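Local coordinates for aldehyde dehydrogenase (Staphylococcus aureus, PDB 6K10), which catalyses the NAD-dependent oxidation of 4,4'-diaponeurosporen-4-al to 4,4'-diaponeurosporenoic acid, a step in the biosynthesis of the carotenoid staphyloxanthin, at residues E130-N140 with Y422-T432; Y289-H299 with S318-P327. The protein carries 1 engineered substitution. All coordinates share one frame; numbering follows the deposited sequence.

Overall arrangement
Contact 1 and contact 2 share no helix or strand: their centres lie about 34 Å apart, on opposite sides of the centre of the chain, with about 17 Å between nearest atoms. Contact 1 belongs to the core. It joins helix 126-138 to helix 425-430, and all but one of its touching residues are buried; small residues, two phenylalanines and a few polar bonds do the work. Contact 2 is more local and more peripheral, setting the approach and first turn of helix 295-307 against the hairpin 318-327. Its larger interface of 828 Å², against 531 Å², draws on arginines, carboxylates and tyrosines, and it lies away from the predicted active-site Glu217 beside Tyr422 of contact 1.

Contact 1: E130-N140 with Y422-T432; sequences EPLIGAIAAGN and YHGKYSFDTFT
Gly134 is the hollow of this interface: its CA comes within 4.1 Å of Phe428 CA, and a CA-H...O contact joins Gly134 CA to Ser427 O at 3.5 Å. With no side chain to intervene, the short axes of helices 126-138 and 425-430 come to 7.3 Å, crossing at -60°. Phe431 is the main bump. Its ring lies along the groove beside Pro131, Gly134 and Ala135, with Ala135 CB 4.0 Å from the ring centroid and nearly on the normal, a CH-pi contact. Phe428 presents a ring edge to Ala137 O, while Ala138 CB abuts Phe431 O and Thr432 OG1, which lie on the same side of it. Past the Schellman motif at Gly139, the Asn140 amide donates through ND2 both to Ala135 O and to Phe431 O (3.1 Å, N-H...O 165°); its OD1 accepts from Gly113 N. At the other end, Glu130 bends at chi2 (52°), bringing OE1 to Ser427 OG at 2.7 Å through the anti lone pair, and its CG meets the Tyr422 ring edge at 3.5 Å from CE2. Tyr422 lies next to Glu217, the predicted active-site glutamate, so this end of the crossing probably borders the catalytic site of the aldehyde dehydrogenase fold.

Contact 2: Y289-H299 with S318-P327; sequences YGRIVNLKHYH and SDEDERYIEP
Ionic pairing links Arg291 to Glu322: NE and NH2 both donate to the single oxygen OE1, NH2 at 2.9 Å, with guanidinium and carboxylate nearly coplanar. A bend at chi2 (-68°) folds the Arg291 chain so that one guanidinium face meets Tyr324 CD1, the ring steeply tilted at 64° to it, while NH1 turns back to Gly290 O. Of the other hydrogen bonds, Ile292 N donates to Arg323 O at 2.9 Å, and Arg323 NE returns the link to Ile292 O at 2.7 Å, almost straight at 173°. Tyr289 OH donates to Ile325 O at 2.6 Å; near the surface, His299 NE2 approaches Glu320 OE1 too closely for the distance to be trusted. Water 2 bridges Gly290 O and Ile325 N. Apolar contacts include Tyr298 CE1, 3.7 Å from Ile325 CG1, Ile292 CG1 on Ile325 CD1 and, at the end of the contact, Tyr289 CZ 3.5 Å from Pro327 CD. A G1 beta bulge, Arg323 and Tyr324 facing Asp319, closes the hairpin turn. Asn294 caps helix 295-307 by accepting from His297 N; Leu301 and Leu305 of that helix cover Ile325, and Leu275 of helix 264-279 touches Pro327, within strand 324-330 of the mixed sheet.

Contact 1: E130-N140 with Y422-T432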
loop_
_atom_site.group_PDB
_atom_site.type_symbol
_atom_site.label_atom_id
_atom_site.label_comp_id
_atom_site.label_asym_id
_atom_site.label_seq_id
_atom_site.Cartn_x
_atom_site.Cartn_y
_atom_site.Cartn_z
ATOM N N GLU A 130 5.131 13.807 11.888
ATOM C CA GLU A 130 5.437 12.383 11.778
ATOM C C GLU A 130 5.374 11.895 10.327
ATOM O O GLU A 130 6.301 11.194 9.896
ATOM C CB GLU A 130 4.541 11.560 12.709
ATOM C CG GLU A 130 4.788 10.063 12.591
ATOM C CD GLU A 130 6.261 9.696 12.738
ATOM O OE1 GLU A 130 6.736 8.811 11.989
ATOM O OE2 GLU A 130 6.951 10.284 13.598
ATOM N N PRO A 131 4.349 12.235 9.529
ATOM C CA PRO A 131 4.472 11.935 8.089
ATOM C C PRO A 131 5.666 12.610 7.441
ATOM O O PRO A 131 6.359 11.982 6.627
ATOM C CB PRO A 131 3.145 12.436 7.499
ATOM C CG PRO A 131 2.228 12.570 8.633
ATOM C CD PRO A 131 3.053 12.861 9.844
ATOM N N LEU A 132 5.936 13.870 7.793
ATOM C CA LEU A 132 7.030 14.603 7.160
ATOM C C LEU A 132 8.371 13.914 7.382
ATOM O O LEU A 132 9.198 13.838 6.464
ATOM C CB LEU A 132 7.083 16.033 7.692
ATOM C CG LEU A 132 8.131 16.922 7.018
ATOM C CD1 LEU A 132 7.761 17.169 5.560
ATOM C CD2 LEU A 132 8.315 18.235 7.764
ATOM N N ILE A 133 8.608 13.419 8.600
ATOM C CA ILE A 133 9.841 12.688 8.883
ATOM C C ILE A 133 10.014 11.548 7.890
ATOM O O ILE A 133 11.088 11.360 7.309
ATOM C CB ILE A 133 9.842 12.169 10.331
ATOM C CG1 ILE A 133 9.854 13.330 11.324
ATOM C CG2 ILE A 133 11.040 11.275 10.564
ATOM C CD1 ILE A 133 9.423 12.927 12.716
ATOM N N GLY A 134 8.948 10.774 7.677
ATOM C CA GLY A 134 9.017 9.695 6.706
ATOM C C GLY A 134 9.298 10.201 5.305
ATOM O O GLY A 134 10.133 9.647 4.586
ATOM N N ALA A 135 8.608 11.270 4.900
ATOM C CA ALA A 135 8.823 11.833 3.571
ATOM C C ALA A 135 10.255 12.327 3.410
ATOM O O ALA A 135 10.892 12.088 2.378
ATOM C CB ALA A 135 7.829 12.966 3.315
ATOM N N ILE A 136 10.776 13.023 4.423
ATOM C CA ILE A 136 12.157 13.501 4.373
ATOM C C ILE A 136 13.119 12.327 4.284
ATOM O O ILE A 136 13.982 12.271 3.398
ATOM C CB ILE A 136 12.472 14.378 5.598
ATOM C CG1 ILE A 136 11.759 15.726 5.505
ATOM C CG2 ILE A 136 13.977 14.575 5.734
ATOM C CD1 ILE A 136 11.893 16.563 6.761
ATOM N N ALA A 137 12.987 11.371 5.209
ATOM C CA ALA A 137 13.921 10.252 5.273
ATOM C C ALA A 137 13.880 9.407 4.008
ATOM O O ALA A 137 14.898 8.825 3.619
ATOM C CB ALA A 137 13.618 9.386 6.497
ATOM N N ALA A 138 12.723 9.328 3.354
ATOM C CA ALA A 138 12.609 8.563 2.121
ATOM C C ALA A 138 13.135 9.312 0.904
ATOM O O ALA A 138 13.233 8.715 -0.173
ATOM C CB ALA A 138 11.152 8.156 1.890
ATOM N N GLY A 139 13.468 10.595 1.042
ATOM C CA GLY A 139 14.091 11.332 -0.038
ATOM C C GLY A 139 13.158 12.140 -0.909
ATOM O O GLY A 139 13.485 12.397 -2.073
ATOM N N ASN A 140 12.013 12.557 -0.386
ATOM C CA ASN A 140 11.024 13.288 -1.162
ATOM C C ASN A 140 11.132 14.787 -0.898
ATOM O O ASN A 140 11.777 15.236 0.052
ATOM C CB ASN A 140 9.614 12.799 -0.820
ATOM C CG ASN A 140 9.432 11.317 -1.080
ATOM O OD1 ASN A 140 9.056 10.909 -2.177
ATOM N ND2 ASN A 140 9.704 10.501 -0.067
ATOM N N TYR A 422 1.701 4.104 9.118
ATOM C CA TYR A 422 2.956 4.821 9.355
ATOM C C TYR A 422 3.349 4.666 10.822
ATOM O O TYR A 422 2.842 3.783 11.520
ATOM C CB TYR A 422 2.856 6.290 8.911
ATOM C CG TYR A 422 1.982 7.204 9.752
ATOM C CD1 TYR A 422 0.622 6.963 9.907
ATOM C CD2 TYR A 422 2.514 8.337 10.363
ATOM C CE1 TYR A 422 -0.179 7.811 10.660
ATOM C CE2 TYR A 422 1.722 9.190 11.118
ATOM C CZ TYR A 422 0.377 8.923 11.264
ATOM O OH TYR A 422 -0.411 9.769 12.014
ATOM N N HIS A 423 4.241 5.556 11.274
ATOM C CA HIS A 423 5.036 5.480 12.502
ATOM C C HIS A 423 6.329 4.704 12.296
ATOM O O HIS A 423 6.337 3.639 11.667
ATOM C CB HIS A 423 4.276 4.871 13.688
ATOM C CG HIS A 423 3.225 5.765 14.252
ATOM N ND1 HIS A 423 2.507 5.443 15.384
ATOM C CD2 HIS A 423 2.765 6.970 13.840
ATOM C CE1 HIS A 423 1.659 6.417 15.655
ATOM N NE2 HIS A 423 1.793 7.354 14.732
ATOM N N GLY A 424 7.423 5.241 12.835
ATOM C CA GLY A 424 8.705 4.556 12.757
ATOM C C GLY A 424 9.137 4.324 11.332
ATOM O O GLY A 424 9.031 5.214 10.477
ATOM N N LYS A 425 9.622 3.107 11.061
ATOM C CA LYS A 425 10.043 2.766 9.706
ATOM C C LYS A 425 8.870 2.735 8.732
ATOM O O LYS A 425 9.064 2.932 7.525
ATOM C CB LYS A 425 10.777 1.422 9.712
ATOM C CG LYS A 425 11.363 1.035 8.360
ATOM C CD LYS A 425 12.201 -0.227 8.418
ATOM C CE LYS A 425 12.801 -0.529 7.050
ATOM N NZ LYS A 425 11.768 -0.954 6.056
ATOM N N TYR A 426 7.648 2.503 9.228
ATOM C CA TYR A 426 6.494 2.494 8.335
ATOM C C TYR A 426 6.237 3.869 7.731
ATOM O O TYR A 426 5.716 3.963 6.612
ATOM C CB TYR A 426 5.254 1.987 9.079
ATOM C CG TYR A 426 5.412 0.577 9.599
ATOM C CD1 TYR A 426 5.203 -0.516 8.771
ATOM C CD2 TYR A 426 5.784 0.341 10.916
ATOM C CE1 TYR A 426 5.354 -1.809 9.238
ATOM C CE2 TYR A 426 5.939 -0.944 11.393
ATOM C CZ TYR A 426 5.722 -2.016 10.553
ATOM O OH TYR A 426 5.875 -3.297 11.030
ATOM N N SER A 427 6.593 4.938 8.451
ATOM C CA SER A 427 6.537 6.268 7.858
ATOM C C SER A 427 7.485 6.372 6.673
ATOM O O SER A 427 7.127 6.918 5.623
ATOM C CB SER A 427 6.880 7.323 8.911
ATOM O OG SER A 427 5.878 7.386 9.918
ATOM N N PHE A 428 8.697 5.833 6.824
ATOM C CA PHE A 428 9.647 5.781 5.716
ATOM C C PHE A 428 9.116 4.907 4.584
ATOM O O PHE A 428 9.127 5.310 3.412
ATOM C CB PHE A 428 10.998 5.268 6.225
ATOM C CG PHE A 428 11.955 4.859 5.137
ATOM C CD1 PHE A 428 12.855 5.771 4.613
ATOM C CD2 PHE A 428 11.994 3.551 4.678
ATOM C CE1 PHE A 428 13.747 5.397 3.632
ATOM C CE2 PHE A 428 12.885 3.176 3.694
ATOM C CZ PHE A 428 13.764 4.098 3.174
ATOM N N ASP A 429 8.651 3.698 4.917
ATOM C CA ASP A 429 8.122 2.786 3.904
ATOM C C ASP A 429 7.007 3.432 3.089
ATOM O O ASP A 429 6.933 3.253 1.866
ATOM C CB ASP A 429 7.599 1.509 4.566
ATOM C CG ASP A 429 8.692 0.698 5.236
ATOM O OD1 ASP A 429 9.887 0.934 4.956
ATOM O OD2 ASP A 429 8.355 -0.187 6.055
ATOM N N THR A 430 6.127 4.188 3.755
ATOM C CA THR A 430 4.965 4.761 3.080
ATOM C C THR A 430 5.378 5.677 1.932
ATOM O O THR A 430 4.746 5.674 0.870
ATOM C CB THR A 430 4.093 5.507 4.095
ATOM O OG1 THR A 430 3.463 4.559 4.961
ATOM C CG2 THR A 430 3.021 6.340 3.402
ATOM N N PHE A 431 6.452 6.448 2.114
ATOM C CA PHE A 431 6.939 7.368 1.094
ATOM C C PHE A 431 8.097 6.789 0.290
ATOM O O PHE A 431 8.867 7.548 -0.310
ATOM C CB PHE A 431 7.340 8.697 1.739
ATOM C CG PHE A 431 6.193 9.412 2.401
ATOM C CD1 PHE A 431 5.298 10.148 1.649
ATOM C CD2 PHE A 431 6.014 9.349 3.772
ATOM C CE1 PHE A 431 4.241 10.808 2.246
ATOM C CE2 PHE A 431 4.959 10.009 4.377
ATOM C CZ PHE A 431 4.070 10.739 3.612
ATOM N N THR A 432 8.223 5.464 0.253
ATOM C CA THR A 432 9.306 4.786 -0.445
ATOM C C THR A 432 8.725 3.818 -1.464
ATOM O O THR A 432 7.812 3.050 -1.142
ATOM C CB THR A 432 10.199 4.028 0.544
ATOM O OG1 THR A 432 10.927 4.965 1.349
ATOM C CG2 THR A 432 11.179 3.113 -0.188
HETATM O O HOH W 1 13.104 5.982 -0.146
#

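Contact 2: Y289-H299 with S318-P327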
loop_
_atom_site.group_PDB
_atom_site.type_symbol
_atom_site.label_atom_id
_atom_site.label_comp_id
_atom_site.label_asym_id
_atom_site.label_seq_id
_atom_site.Cartn_x
_atom_site.Cartn_y
_atom_site.Cartn_z
ATOM N N TYR A 289 -6.758 19.236 31.502
ATOM C CA TYR A 289 -7.896 18.890 30.667
ATOM C C TYR A 289 -8.070 19.933 29.573
ATOM O O TYR A 289 -8.001 21.137 29.836
ATOM C CB TYR A 289 -9.166 18.774 31.512
ATOM C CG TYR A 289 -10.372 18.326 30.732
ATOM C CD1 TYR A 289 -10.410 17.072 30.139
ATOM C CD2 TYR A 289 -11.477 19.153 30.596
ATOM C CE1 TYR A 289 -11.513 16.657 29.424
ATOM C CE2 TYR A 289 -12.581 18.748 29.888
ATOM C CZ TYR A 289 -12.594 17.502 29.304
ATOM O OH TYR A 289 -13.701 17.106 28.599
ATOM N N GLY A 290 -8.308 19.459 28.348
ATOM C CA GLY A 290 -8.307 20.305 27.175
ATOM C C GLY A 290 -9.668 20.899 26.860
ATOM O O GLY A 290 -10.629 20.785 27.624
ATOM N N ARG A 291 -9.739 21.549 25.698
ATOM C CA ARG A 291 -10.928 22.258 25.252
ATOM C C ARG A 291 -11.236 21.896 23.804
ATOM O O ARG A 291 -10.393 21.362 23.081
ATOM C CB ARG A 291 -10.753 23.779 25.379
ATOM C CG ARG A 291 -10.493 24.265 26.798
ATOM C CD ARG A 291 -11.722 24.076 27.666
ATOM N NE ARG A 291 -11.560 24.639 29.005
ATOM C CZ ARG A 291 -11.066 23.971 30.042
ATOM N NH1 ARG A 291 -10.681 22.709 29.901
ATOM N NH2 ARG A 291 -10.963 24.564 31.224
ATOM N N ILE A 292 -12.459 22.212 23.383
ATOM C CA ILE A 292 -12.910 21.900 22.030
ATOM C C ILE A 292 -12.308 22.901 21.050
ATOM O O ILE A 292 -12.126 24.081 21.369
ATOM C CB ILE A 292 -14.451 21.886 21.973
ATOM C CG1 ILE A 292 -15.012 20.990 23.081
ATOM C CG2 ILE A 292 -14.940 21.396 20.621
ATOM C CD1 ILE A 292 -14.461 19.570 23.064
ATOM N N VAL A 293 -12.007 22.428 19.834
ATOM C CA VAL A 293 -11.171 23.195 18.907
ATOM C C VAL A 293 -11.822 24.524 18.536
ATOM O O VAL A 293 -11.158 25.568 18.523
ATOM C CB VAL A 293 -10.844 22.359 17.655
ATOM C CG1 VAL A 293 -12.117 21.888 16.953
ATOM C CG2 VAL A 293 -9.962 23.155 16.698
ATOM N N ASN A 294 -13.116 24.515 18.218
ATOM C CA ASN A 294 -13.786 25.726 17.763
ATOM C C ASN A 294 -15.263 25.661 18.134
ATOM O O ASN A 294 -15.746 24.669 18.686
ATOM C CB ASN A 294 -13.573 25.943 16.256
ATOM C CG ASN A 294 -14.276 24.903 15.391
ATOM O OD1 ASN A 294 -14.890 23.959 15.889
ATOM N ND2 ASN A 294 -14.180 25.078 14.078
ATOM N N LEU A 295 -15.982 26.741 17.816
ATOM C CA LEU A 295 -17.385 26.844 18.208
ATOM C C LEU A 295 -18.269 25.871 17.441
ATOM O O LEU A 295 -19.279 25.405 17.981
ATOM C CB LEU A 295 -17.875 28.278 18.009
ATOM C CG LEU A 295 -17.440 29.231 19.120
ATOM C CD1 LEU A 295 -17.808 30.663 18.776
ATOM C CD2 LEU A 295 -18.060 28.813 20.450
ATOM N N LYS A 296 -17.920 25.558 16.191
ATOM C CA LYS A 296 -18.723 24.610 15.424
ATOM C C LYS A 296 -18.703 23.230 16.071
ATOM O O LYS A 296 -19.754 22.614 16.277
ATOM C CB LYS A 296 -18.223 24.535 13.981
ATOM C CG LYS A 296 -18.896 23.443 13.159
ATOM C CD LYS A 296 -20.407 23.622 13.142
ATOM C CE LYS A 296 -21.077 22.623 12.217
ATOM N NZ LYS A 296 -22.563 22.737 12.272
ATOM N N HIS A 297 -17.511 22.729 16.404
ATOM C CA HIS A 297 -17.425 21.424 17.051
ATOM C C HIS A 297 -17.963 21.469 18.473
ATOM O O HIS A 297 -18.516 20.475 18.956
ATOM C CB HIS A 297 -15.983 20.923 17.037
ATOM C CG HIS A 297 -15.571 20.308 15.734
ATOM N ND1 HIS A 297 -16.105 19.126 15.269
ATOM C CD2 HIS A 297 -14.684 20.716 14.798
ATOM C CE1 HIS A 297 -15.561 18.829 14.103
ATOM N NE2 HIS A 297 -14.694 19.778 13.794
ATOM N N TYR A 298 -17.810 22.605 19.156
ATOM C CA TYR A 298 -18.400 22.754 20.481
ATOM C C TYR A 298 -19.916 22.609 20.418
ATOM O O TYR A 298 -20.519 21.897 21.229
ATOM C CB TYR A 298 -18.007 24.104 21.083
ATOM C CG TYR A 298 -18.751 24.432 22.357
ATOM C CD1 TYR A 298 -18.289 23.989 23.590
ATOM C CD2 TYR A 298 -19.920 25.184 22.327
ATOM C CE1 TYR A 298 -18.971 24.283 24.754
ATOM C CE2 TYR A 298 -20.607 25.481 23.484
ATOM C CZ TYR A 298 -20.129 25.029 24.694
ATOM O OH TYR A 298 -20.817 25.330 25.845
ATOM N N HIS A 299 -20.550 23.279 19.454
ATOM C CA HIS A 299 -22.002 23.192 19.330
ATOM C C HIS A 299 -22.442 21.827 18.821
ATOM O O HIS A 299 -23.523 21.350 19.185
ATOM C CB HIS A 299 -22.513 24.302 18.412
ATOM C CG HIS A 299 -22.463 25.662 19.033
ATOM N ND1 HIS A 299 -22.095 26.790 18.330
ATOM C CD2 HIS A 299 -22.737 26.077 20.292
ATOM C CE1 HIS A 299 -22.142 27.840 19.130
ATOM N NE2 HIS A 299 -22.529 27.434 20.326
ATOM N N SER A 318 -21.048 22.509 30.516
ATOM C CA SER A 318 -20.369 23.124 29.388
ATOM C C SER A 318 -20.221 24.614 29.649
ATOM O O SER A 318 -20.941 25.198 30.463
ATOM C CB SER A 318 -21.123 22.881 28.076
ATOM O OG SER A 318 -22.462 23.334 28.172
ATOM N N ASP A 319 -19.264 25.221 28.951
ATOM C CA ASP A 319 -19.075 26.668 29.003
ATOM C C ASP A 319 -18.620 27.114 27.622
ATOM O O ASP A 319 -17.497 26.814 27.207
ATOM C CB ASP A 319 -18.066 27.065 30.078
ATOM C CG ASP A 319 -18.002 28.570 30.293
ATOM O OD1 ASP A 319 -18.653 29.315 29.531
ATOM O OD2 ASP A 319 -17.304 29.010 31.230
ATOM N N GLU A 320 -19.500 27.831 26.922
ATOM C CA GLU A 320 -19.210 28.265 25.559
ATOM C C GLU A 320 -18.018 29.213 25.512
ATOM O O GLU A 320 -17.220 29.170 24.568
ATOM C CB GLU A 320 -20.455 28.929 24.972
ATOM C CG GLU A 320 -20.418 29.189 23.482
ATOM C CD GLU A 320 -21.757 29.688 22.973
ATOM O OE1 GLU A 320 -22.204 29.227 21.903
ATOM O OE2 GLU A 320 -22.371 30.533 23.657
ATOM N N ASP A 321 -17.875 30.070 26.526
ATOM C CA ASP A 321 -16.823 31.082 26.518
ATOM C C ASP A 321 -15.424 30.481 26.575
ATOM O O ASP A 321 -14.464 31.141 26.165
ATOM C CB ASP A 321 -17.021 32.047 27.686
ATOM C CG ASP A 321 -18.318 32.823 27.585
ATOM O OD1 ASP A 321 -18.838 32.972 26.458
ATOM O OD2 ASP A 321 -18.820 33.282 28.632
ATOM N N GLU A 322 -15.286 29.259 27.080
ATOM C CA GLU A 322 -14.015 28.552 27.090
ATOM C C GLU A 322 -13.975 27.414 26.083
ATOM O O GLU A 322 -12.962 26.711 26.002
ATOM C CB GLU A 322 -13.728 28.003 28.493
ATOM C CG GLU A 322 -12.958 28.945 29.399
ATOM C CD GLU A 322 -12.656 28.323 30.750
ATOM O OE1 GLU A 322 -12.128 27.191 30.782
ATOM O OE2 GLU A 322 -12.951 28.964 31.780
ATOM N N ARG A 323 -15.046 27.225 25.307
ATOM C CA ARG A 323 -15.226 26.028 24.485
ATOM C C ARG A 323 -15.001 24.774 25.325
ATOM O O ARG A 323 -14.334 23.824 24.911
ATOM C CB ARG A 323 -14.323 26.061 23.251
ATOM C CG ARG A 323 -14.523 27.316 22.408
ATOM C CD ARG A 323 -13.921 27.186 21.020
ATOM N NE ARG A 323 -12.529 26.748 21.041
ATOM C CZ ARG A 323 -11.488 27.574 21.002
ATOM N NH1 ARG A 323 -10.255 27.090 21.021
ATOM N NH2 ARG A 323 -11.681 28.885 20.946
ATOM N N TYR A 324 -15.573 24.785 26.524
ATOM C CA TYR A 324 -15.365 23.748 27.523
ATOM C C TYR A 324 -16.538 22.781 27.535
ATOM O O TYR A 324 -17.699 23.202 27.509
ATOM C CB TYR A 324 -15.196 24.368 28.911
ATOM C CG TYR A 324 -15.327 23.377 30.044
ATOM C CD1 TYR A 324 -14.317 22.465 30.317
ATOM C CD2 TYR A 324 -16.465 23.353 30.841
ATOM C CE1 TYR A 324 -14.435 21.558 31.353
ATOM C CE2 TYR A 324 -16.592 22.451 31.880
ATOM C CZ TYR A 324 -15.572 21.554 32.131
ATOM O OH TYR A 324 -15.687 20.650 33.164
ATOM N N ILE A 325 -16.230 21.489 27.582
ATOM C CA ILE A 325 -17.231 20.449 27.783
ATOM C C ILE A 325 -16.690 19.471 28.813
ATOM O O ILE A 325 -15.602 18.910 28.634
ATOM C CB ILE A 325 -17.597 19.728 26.478
ATOM C CG1 ILE A 325 -18.245 20.720 25.515
ATOM C CG2 ILE A 325 -18.538 18.565 26.761
ATOM C CD1 ILE A 325 -18.775 20.102 24.276
ATOM N N GLU A 326 -17.443 19.282 29.890
ATOM C CA GLU A 326 -17.034 18.409 30.975
ATOM C C GLU A 326 -17.030 16.950 30.520
ATOM O O GLU A 326 -17.839 16.554 29.677
ATOM C CB GLU A 326 -17.987 18.585 32.156
ATOM C CG GLU A 326 -17.581 17.883 33.434
ATOM C CD GLU A 326 -18.625 18.029 34.524
ATOM O OE1 GLU A 326 -18.293 17.790 35.703
ATOM O OE2 GLU A 326 -19.780 18.379 34.201
ATOM N N PRO A 327 -16.115 16.134 31.046
ATOM C CA PRO A 327 -16.208 14.687 30.824
ATOM C C PRO A 327 -17.584 14.173 31.212
ATOM O O PRO A 327 -18.065 14.409 32.322
ATOM C CB PRO A 327 -15.111 14.125 31.732
ATOM C CG PRO A 327 -14.085 15.194 31.745
ATOM C CD PRO A 327 -14.856 16.499 31.722
HETATM O O HOH W 2 -13.343 20.532 27.151
#